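Side-chain contacts in periplasmic branched-chain amino acid-binding protein (Burkholderia mallei, PDB 3I09), which probably binds branched-chain amino acids or related small acids in the periplasm for uptake by an ABC transporter: residues A[127-132]-A[161-166]; A[141-146]-A[227-232]. All coordinates share one frame; numbering follows the deposited sequence.

Contact 1. Residues A[127-132]-A[161-166]; sequences LAKGTG and ADVVKA
Where Val163 leans on the helix 127-132, the flat groups beneath it are backbone carbonyls. Its CG1 stands over a face of two of them, that of Ala128, 3.6 Å from Ala128 O, and that of Gly132, 4.0 Å from Gly132 C. The first of these is a plain van der Waals approach of a methyl to a carbonyl oxygen, with an angle of about 120° at the oxygen. The second methyl, CG2, lies on the same side of the Ala128 carbonyl plane and faces Ala128 CB at 3.9 Å. This division of labour follows from the first torsion of Val163, which places CG1 opposite its own backbone N (chi1 170°) and CG2 opposite its carbonyl carbon, so that CG1 bridges from Ala128 O to Gly132 C while CG2 keeps to Ala128.

The helices involved, 124-137 and 151-166, pack on one face of the parallel sheet of a type I periplasmic binding protein. Helix 151-166 is the connection in the beta-alpha-beta unit joining strand 142-148 to strand 170-177, and helix 124-137 leads into that unit. Their local axes cross at -47° and come within 9.0 Å, with the small residues Ala128 and Gly132 on the facing side. Gly132, which ends a wider pi-type turn spanning 128-132, brings its CA to 6.3 Å from that of Val163, so that a valine side chain meets bare backbone there.

Lys129 is more peripheral. The start of its chain brushes the same valine, CG lying 4.2 Å from Val163 CG2, but its CB points away and the chain runs outward until NZ donates a hydrogen bond to Phe363 O. Beyond Gly132, Ser133 also packs against Val163.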
ATOM      1  N   LEU A 127       8.178  -4.555  -0.236  1.00 12.24           N
ATOM      2  CA  LEU A 127       8.476  -4.373   1.203  1.00 11.32           C
ATOM      3  C   LEU A 127       9.578  -5.295   1.680  1.00 12.15           C
ATOM      4  O   LEU A 127      10.541  -4.865   2.334  1.00 12.61           O
ATOM      5  CB  LEU A 127       7.223  -4.520   2.080  1.00 12.50           C
ATOM      6  CG  LEU A 127       6.074  -3.539   1.808  1.00 11.64           C
ATOM      7  CD1 LEU A 127       4.842  -3.862   2.639  1.00 13.22           C
ATOM      8  CD2 LEU A 127       6.521  -2.044   1.985  1.00 11.89           C
ATOM      9  N   ALA A 128       9.430  -6.572   1.329  1.00 12.00           N
ATOM     10  CA  ALA A 128      10.379  -7.605   1.705  1.00 13.07           C
ATOM     11  C   ALA A 128      11.760  -7.360   1.112  1.00 13.64           C
ATOM     12  O   ALA A 128      12.775  -7.434   1.807  1.00 14.17           O
ATOM     13  CB  ALA A 128       9.842  -8.959   1.248  1.00 11.57           C
ATOM     14  N   LYS A 129      11.797  -7.095  -0.184  1.00 14.46           N
ATOM     15  CA  LYS A 129      13.038  -6.839  -0.872  1.00 15.74           C
ATOM     16  C   LYS A 129      13.717  -5.571  -0.379  1.00 16.71           C
ATOM     17  O   LYS A 129      14.941  -5.518  -0.339  1.00 18.18           O
ATOM     18  CB  LYS A 129      12.813  -6.785  -2.382  1.00 16.79           C
ATOM     19  CG  LYS A 129      12.511  -8.200  -2.973  1.00 18.76           C
ATOM     20  CD  LYS A 129      12.072  -8.140  -4.458  1.00 24.58           C
ATOM     21  CE  LYS A 129      13.253  -7.953  -5.450  1.00 29.99           C
ATOM     22  NZ  LYS A 129      12.813  -8.150  -6.919  1.00 28.61           N
ATOM     23  N   GLY A 130      12.959  -4.564   0.022  1.00 14.62           N
ATOM     24  CA  GLY A 130      13.572  -3.375   0.564  1.00 14.96           C
ATOM     25  C   GLY A 130      14.114  -3.548   1.974  1.00 14.85           C
ATOM     26  O   GLY A 130      15.344  -3.640   2.223  1.00 14.33           O
ATOM     27  N   THR A 131      13.182  -3.609   2.896  1.00 15.17           N
ATOM     28  CA  THR A 131      13.455  -3.629   4.328  1.00 14.61           C
ATOM     29  C   THR A 131      14.078  -4.944   4.776  1.00 14.52           C
ATOM     30  O   THR A 131      15.062  -4.951   5.532  1.00 14.16           O
ATOM     31  CB  THR A 131      12.165  -3.364   5.093  1.00 15.10           C
ATOM     32  OG1 THR A 131      11.672  -2.072   4.679  1.00 16.37           O
ATOM     33  CG2 THR A 131      12.411  -3.363   6.605  1.00 13.08           C
ATOM     34  N   GLY A 132      13.539  -6.047   4.299  1.00 14.07           N
ATOM     35  CA  GLY A 132      14.122  -7.353   4.586  1.00 15.60           C
ATOM     36  C   GLY A 132      15.577  -7.462   4.189  1.00 15.34           C
ATOM     37  O   GLY A 132      16.405  -7.776   5.022  1.00 15.23           O
ATOM     38  N   ALA A 161      10.237 -13.779   4.811  1.00 12.27           N
ATOM     39  CA  ALA A 161      10.961 -15.003   5.163  1.00 13.34           C
ATOM     40  C   ALA A 161      11.824 -15.497   4.004  1.00 13.57           C
ATOM     41  O   ALA A 161      12.992 -15.922   4.203  1.00 13.11           O
ATOM     42  CB  ALA A 161      10.009 -16.125   5.645  1.00 12.00           C
ATOM     43  N   ASP A 162      11.261 -15.469   2.809  1.00 14.15           N
ATOM     44  CA  ASP A 162      12.007 -15.881   1.604  1.00 14.09           C
ATOM     45  C   ASP A 162      13.235 -15.000   1.371  1.00 13.79           C
ATOM     46  O   ASP A 162      14.324 -15.525   1.085  1.00 13.84           O
ATOM     47  CB  ASP A 162      11.131 -15.870   0.363  1.00 14.03           C
ATOM     48  CG  ASP A 162      10.104 -17.011   0.337  1.00 18.00           C
ATOM     49  OD1 ASP A 162      10.220 -18.002   1.113  1.00 19.69           O
ATOM     50  OD2 ASP A 162       9.158 -16.901  -0.467  1.00 20.74           O
ATOM     51  N   VAL A 163      13.093 -13.679   1.525  1.00 13.86           N
ATOM     52  CA  VAL A 163      14.247 -12.759   1.395  1.00 14.42           C
ATOM     53  C   VAL A 163      15.310 -12.999   2.457  1.00 14.67           C
ATOM     54  O   VAL A 163      16.515 -13.091   2.137  1.00 15.65           O
ATOM     55  CB  VAL A 163      13.791 -11.288   1.389  1.00 14.60           C
ATOM     56  CG1 VAL A 163      14.981 -10.315   1.491  1.00 14.16           C
ATOM     57  CG2 VAL A 163      12.996 -11.022   0.157  1.00 16.20           C
ATOM     58  N   VAL A 164      14.874 -13.136   3.715  1.00 14.90           N
ATOM     59  CA  VAL A 164      15.783 -13.434   4.809  1.00 15.78           C
ATOM     60  C   VAL A 164      16.618 -14.688   4.512  1.00 16.58           C
ATOM     61  O   VAL A 164      17.863 -14.672   4.604  1.00 17.61           O
ATOM     62  CB  VAL A 164      15.035 -13.558   6.173  1.00 14.73           C
ATOM     63  CG1 VAL A 164      15.981 -14.140   7.278  1.00 16.59           C
ATOM     64  CG2 VAL A 164      14.499 -12.178   6.598  1.00 15.85           C
ATOM     65  N   LYS A 165      15.946 -15.764   4.133  1.00 17.19           N
ATOM     66  CA  LYS A 165      16.642 -17.014   3.829  1.00 19.15           C
ATOM     67  C   LYS A 165      17.564 -16.896   2.608  1.00 19.82           C
ATOM     68  O   LYS A 165      18.693 -17.386   2.633  1.00 20.67           O
ATOM     69  CB  LYS A 165      15.648 -18.157   3.676  1.00 19.08           C
ATOM     70  CG  LYS A 165      14.908 -18.522   4.964  1.00 22.49           C
ATOM     71  CD  LYS A 165      13.696 -19.427   4.666  1.00 26.62           C
ATOM     72  CE  LYS A 165      12.754 -19.562   5.854  1.00 27.74           C
ATOM     73  NZ  LYS A 165      11.448 -20.243   5.479  1.00 27.87           N
ATOM     74  N   ALA A 166      17.097 -16.246   1.549  1.00 20.51           N
ATOM     75  CA  ALA A 166      17.914 -16.004   0.360  1.00 21.37           C
ATOM     76  C   ALA A 166      19.206 -15.243   0.664  1.00 22.22           C
ATOM     77  O   ALA A 166      20.187 -15.413  -0.048  1.00 22.16           O
ATOM     78  CB  ALA A 166      17.132 -15.238  -0.668  1.00 21.19           C
TER

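Contact 2. Residues A[141-146]-A[227-232]; sequences KTWFFL and AALLMF
Trp143 and Phe145 reach across to Ala227 and Leu229 along one face of the parallel sheet of an alpha/beta lobe of the type I periplasmic binding fold. The two strands are not neighbours: strand 198-202 runs between 142-148 and 225-228, and the nearest CA atoms, those of Trp143 and Ala227, remain 9.3 Å apart. Side chains alone therefore close the gap, over the intervening strand.

Trp143, the first to touch, spans most of that distance. With CG set opposite its carbonyl carbon (chi1 -70°), the indole extends toward the edge strand, and the far end of its six-membered ring meets Ala227, CH2 and CZ3 each lying 3.8 Å from Ala227 CB. The methyl approaches obliquely. Leu229 comes instead to the rim of the indole, its CD2 near the ring plane and 4.2 Å from Trp143 CZ3. At the other end of the indole, NE1 is hydrogen-bonded to Gly140 O, a bond that would fix the ring's rotation and that satisfies the one polar side-chain atom of this buried residue. Val135, Val136 and Val164 of the two covering helices also pack against Trp143.

Two residues on, Phe145 returns to the same face. Its CB does not head for the other segment, yet the ring carries the side chain far enough to meet Leu229, two residues after Ala227. Leu229 thus divides its methyls between two aromatic residues. The side chains of Phe145 and Leu229 cross at about a right angle, and Leu229 CD1 sits in the plane of the phenyl ring at its edge, 4.0 Å from Phe145 CE1.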
ATOM      1  N   LYS A 141      20.361 -11.231  11.118  1.00 15.29           N
ATOM      2  CA  LYS A 141      20.318 -12.538  10.472  0.50 15.84           C
ATOM      3  C   LYS A 141      19.183 -13.421  10.971  1.00 15.11           C
ATOM      4  O   LYS A 141      18.596 -14.155  10.174  1.00 16.32           O
ATOM      5  CB  LYS A 141      21.642 -13.285  10.644  0.50 15.93           C
ATOM      6  CG  LYS A 141      22.852 -12.560  10.062  0.50 19.56           C
ATOM      7  CD  LYS A 141      22.707 -12.196   8.576  0.50 21.45           C
ATOM      8  CE  LYS A 141      23.927 -11.369   8.109  0.50 21.65           C
ATOM      9  NZ  LYS A 141      23.957 -11.101   6.656  0.50 20.63           N
ATOM     10  N   THR A 142      18.878 -13.372  12.273  1.00 14.46           N
ATOM     11  CA  THR A 142      17.808 -14.224  12.824  1.00 13.93           C
ATOM     12  C   THR A 142      16.519 -13.461  13.112  1.00 14.37           C
ATOM     13  O   THR A 142      16.561 -12.396  13.737  1.00 13.48           O
ATOM     14  CB  THR A 142      18.207 -15.042  14.079  1.00 14.20           C
ATOM     15  OG1 THR A 142      18.462 -14.177  15.182  1.00 14.62           O
ATOM     16  CG2 THR A 142      19.424 -15.882  13.802  1.00 15.12           C
ATOM     17  N   TRP A 143      15.404 -14.045  12.670  1.00 12.82           N
ATOM     18  CA  TRP A 143      14.076 -13.387  12.645  1.00 13.02           C
ATOM     19  C   TRP A 143      12.987 -14.193  13.325  1.00 13.44           C
ATOM     20  O   TRP A 143      12.943 -15.416  13.192  1.00 14.02           O
ATOM     21  CB  TRP A 143      13.597 -13.119  11.212  1.00 12.33           C
ATOM     22  CG  TRP A 143      14.361 -12.060  10.491  1.00 12.58           C
ATOM     23  CD1 TRP A 143      15.697 -12.059  10.228  1.00 12.77           C
ATOM     24  CD2 TRP A 143      13.848 -10.841   9.944  1.00 12.46           C
ATOM     25  NE1 TRP A 143      16.053 -10.931   9.549  1.00 13.36           N
ATOM     26  CE2 TRP A 143      14.936 -10.161   9.353  1.00 11.79           C
ATOM     27  CE3 TRP A 143      12.575 -10.258   9.878  1.00 13.70           C
ATOM     28  CZ2 TRP A 143      14.790  -8.926   8.713  1.00 13.43           C
ATOM     29  CZ3 TRP A 143      12.439  -9.048   9.245  1.00 14.93           C
ATOM     30  CH2 TRP A 143      13.538  -8.388   8.679  1.00 13.79           C
ATOM     31  N   PHE A 144      12.090 -13.473  14.008  1.00 13.49           N
ATOM     32  CA  PHE A 144      10.824 -14.020  14.502  1.00 14.10           C
ATOM     33  C   PHE A 144       9.732 -13.064  14.023  1.00 13.54           C
ATOM     34  O   PHE A 144       9.863 -11.834  14.148  1.00 14.39           O
ATOM     35  CB  PHE A 144      10.815 -14.143  16.026  1.00 13.98           C
ATOM     36  CG  PHE A 144       9.664 -14.977  16.570  1.00 17.40           C
ATOM     37  CD1 PHE A 144       8.444 -14.392  16.859  1.00 19.78           C
ATOM     38  CD2 PHE A 144       9.818 -16.352  16.781  1.00 19.07           C
ATOM     39  CE1 PHE A 144       7.398 -15.162  17.362  1.00 20.28           C
ATOM     40  CE2 PHE A 144       8.776 -17.119  17.294  1.00 19.93           C
ATOM     41  CZ  PHE A 144       7.570 -16.521  17.571  1.00 20.49           C
ATOM     42  N   PHE A 145       8.666 -13.609  13.446  1.00 12.46           N
ATOM     43  CA  PHE A 145       7.582 -12.755  12.902  1.00 12.68           C
ATOM     44  C   PHE A 145       6.400 -12.625  13.852  1.00 13.90           C
ATOM     45  O   PHE A 145       5.961 -13.623  14.498  1.00 13.89           O
ATOM     46  CB  PHE A 145       7.111 -13.240  11.536  1.00 12.26           C
ATOM     47  CG  PHE A 145       8.125 -13.066  10.452  1.00 12.65           C
ATOM     48  CD1 PHE A 145       8.218 -11.869   9.785  1.00 11.57           C
ATOM     49  CD2 PHE A 145       9.014 -14.084  10.129  1.00 14.74           C
ATOM     50  CE1 PHE A 145       9.180 -11.667   8.808  1.00 15.51           C
ATOM     51  CE2 PHE A 145       9.971 -13.901   9.122  1.00 13.19           C
ATOM     52  CZ  PHE A 145      10.054 -12.691   8.476  1.00 15.17           C
ATOM     53  N   LEU A 146       5.885 -11.392  13.930  1.00 13.57           N
ATOM     54  CA  LEU A 146       4.569 -11.120  14.508  1.00 13.74           C
ATOM     55  C   LEU A 146       3.680 -10.808  13.310  1.00 14.43           C
ATOM     56  O   LEU A 146       3.877  -9.799  12.625  1.00 14.18           O
ATOM     57  CB  LEU A 146       4.630  -9.926  15.455  1.00 13.94           C
ATOM     58  CG  LEU A 146       3.348  -9.445  16.123  1.00 15.80           C
ATOM     59  CD1 LEU A 146       2.716 -10.543  17.001  1.00 16.83           C
ATOM     60  CD2 LEU A 146       3.610  -8.194  16.975  1.00 18.12           C
ATOM     61  N   ALA A 227      11.691  -4.724  13.005  1.00 13.34           N
ATOM     62  CA  ALA A 227      11.664  -4.420  11.587  1.00 13.27           C
ATOM     63  C   ALA A 227      10.200  -4.127  11.260  1.00 13.63           C
ATOM     64  O   ALA A 227       9.354  -5.021  11.232  1.00 13.86           O
ATOM     65  CB  ALA A 227      12.207  -5.563  10.767  1.00 13.09           C
ATOM     66  N   ALA A 228       9.905  -2.863  11.029  1.00 13.85           N
ATOM     67  CA  ALA A 228       8.550  -2.439  10.713  1.00 13.86           C
ATOM     68  C   ALA A 228       8.418  -2.609   9.205  1.00 14.75           C
ATOM     69  O   ALA A 228       8.859  -1.780   8.413  1.00 16.33           O
ATOM     70  CB  ALA A 228       8.328  -1.000  11.166  1.00 15.25           C
ATOM     71  N   LEU A 229       7.826  -3.719   8.805  1.00 14.23           N
ATOM     72  CA  LEU A 229       7.811  -4.075   7.396  1.00 13.70           C
ATOM     73  C   LEU A 229       6.815  -3.237   6.585  1.00 13.78           C
ATOM     74  O   LEU A 229       6.944  -3.130   5.361  1.00 13.17           O
ATOM     75  CB  LEU A 229       7.517  -5.574   7.267  1.00 13.20           C
ATOM     76  CG  LEU A 229       8.573  -6.474   7.878  1.00 14.00           C
ATOM     77  CD1 LEU A 229       8.042  -7.955   7.959  1.00 13.38           C
ATOM     78  CD2 LEU A 229       9.890  -6.425   7.105  1.00 15.34           C
ATOM     79  N   LEU A 230       5.833  -2.626   7.259  1.00 12.86           N
ATOM     80  CA  LEU A 230       4.979  -1.631   6.587  1.00 12.91           C
ATOM     81  C   LEU A 230       4.624  -0.517   7.574  1.00 13.77           C
ATOM     82  O   LEU A 230       3.990  -0.755   8.608  1.00 12.69           O
ATOM     83  CB  LEU A 230       3.717  -2.232   5.991  1.00 12.92           C
ATOM     84  CG  LEU A 230       2.865  -1.264   5.186  1.00 12.98           C
ATOM     85  CD1 LEU A 230       3.679  -0.518   4.058  1.00 12.11           C
ATOM     86  CD2 LEU A 230       1.591  -2.004   4.626  1.00 13.72           C
HETATM   87  N   MSE A 231       5.106   0.688   7.292  1.00 14.08           N
HETATM   88  CA  MSE A 231       4.912   1.845   8.185  0.50 14.35           C
HETATM   89  C   MSE A 231       4.667   3.060   7.278  1.00 15.50           C
HETATM   90  O   MSE A 231       5.433   3.295   6.364  1.00 15.81           O
HETATM   91  CB  MSE A 231       6.180   2.038   9.043  0.50 14.81           C
HETATM   92  CG  MSE A 231       6.296   3.331   9.853  0.50 14.04           C
HETATM   93 SE   MSE A 231       7.599   3.143  11.303  0.38 15.34          SE
HETATM   94  CE  MSE A 231       6.743   1.660  12.200  0.50 16.01           C
ATOM     95  N   PHE A 232       3.583   3.778   7.504  1.00 14.35           N
ATOM     96  CA  PHE A 232       3.257   4.962   6.755  1.00 13.54           C
ATOM     97  C   PHE A 232       3.546   6.190   7.625  1.00 12.25           C
ATOM     98  O   PHE A 232       3.756   6.080   8.830  1.00 13.73           O
ATOM     99  CB  PHE A 232       1.765   4.930   6.350  1.00 13.13           C
ATOM    100  CG  PHE A 232       1.438   3.834   5.398  1.00 13.69           C
ATOM    101  CD1 PHE A 232       1.683   3.982   4.045  1.00 13.18           C
ATOM    102  CD2 PHE A 232       0.957   2.615   5.873  1.00 11.97           C
ATOM    103  CE1 PHE A 232       1.386   2.935   3.145  1.00 14.14           C
ATOM    104  CE2 PHE A 232       0.661   1.578   4.974  1.00 13.23           C
ATOM    105  CZ  PHE A 232       0.896   1.736   3.635  1.00 11.40           C
TER

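The two contacts are successive layers of one lobe, their centres 10 Å apart: the helices of contact 1 lie over the sheet face from which the aromatic residues of contact 2 project. Val164 CG2 presses to 3.4 Å from Trp143 CE2, while Phe145 CZ lies 3.8 Å from Ala161 N. Leu127 makes a further join, with CD1 3.5 Å from Leu229 O. Neither contact lines the ligand site directly. Bound acetoacetic acid is about 10 Å from the side chain of Leu229 and about 13 Å from that of Ala128. Leu230 packs against the pocket residues Tyr122 and Phe152, and Leu127 also touches Tyr122.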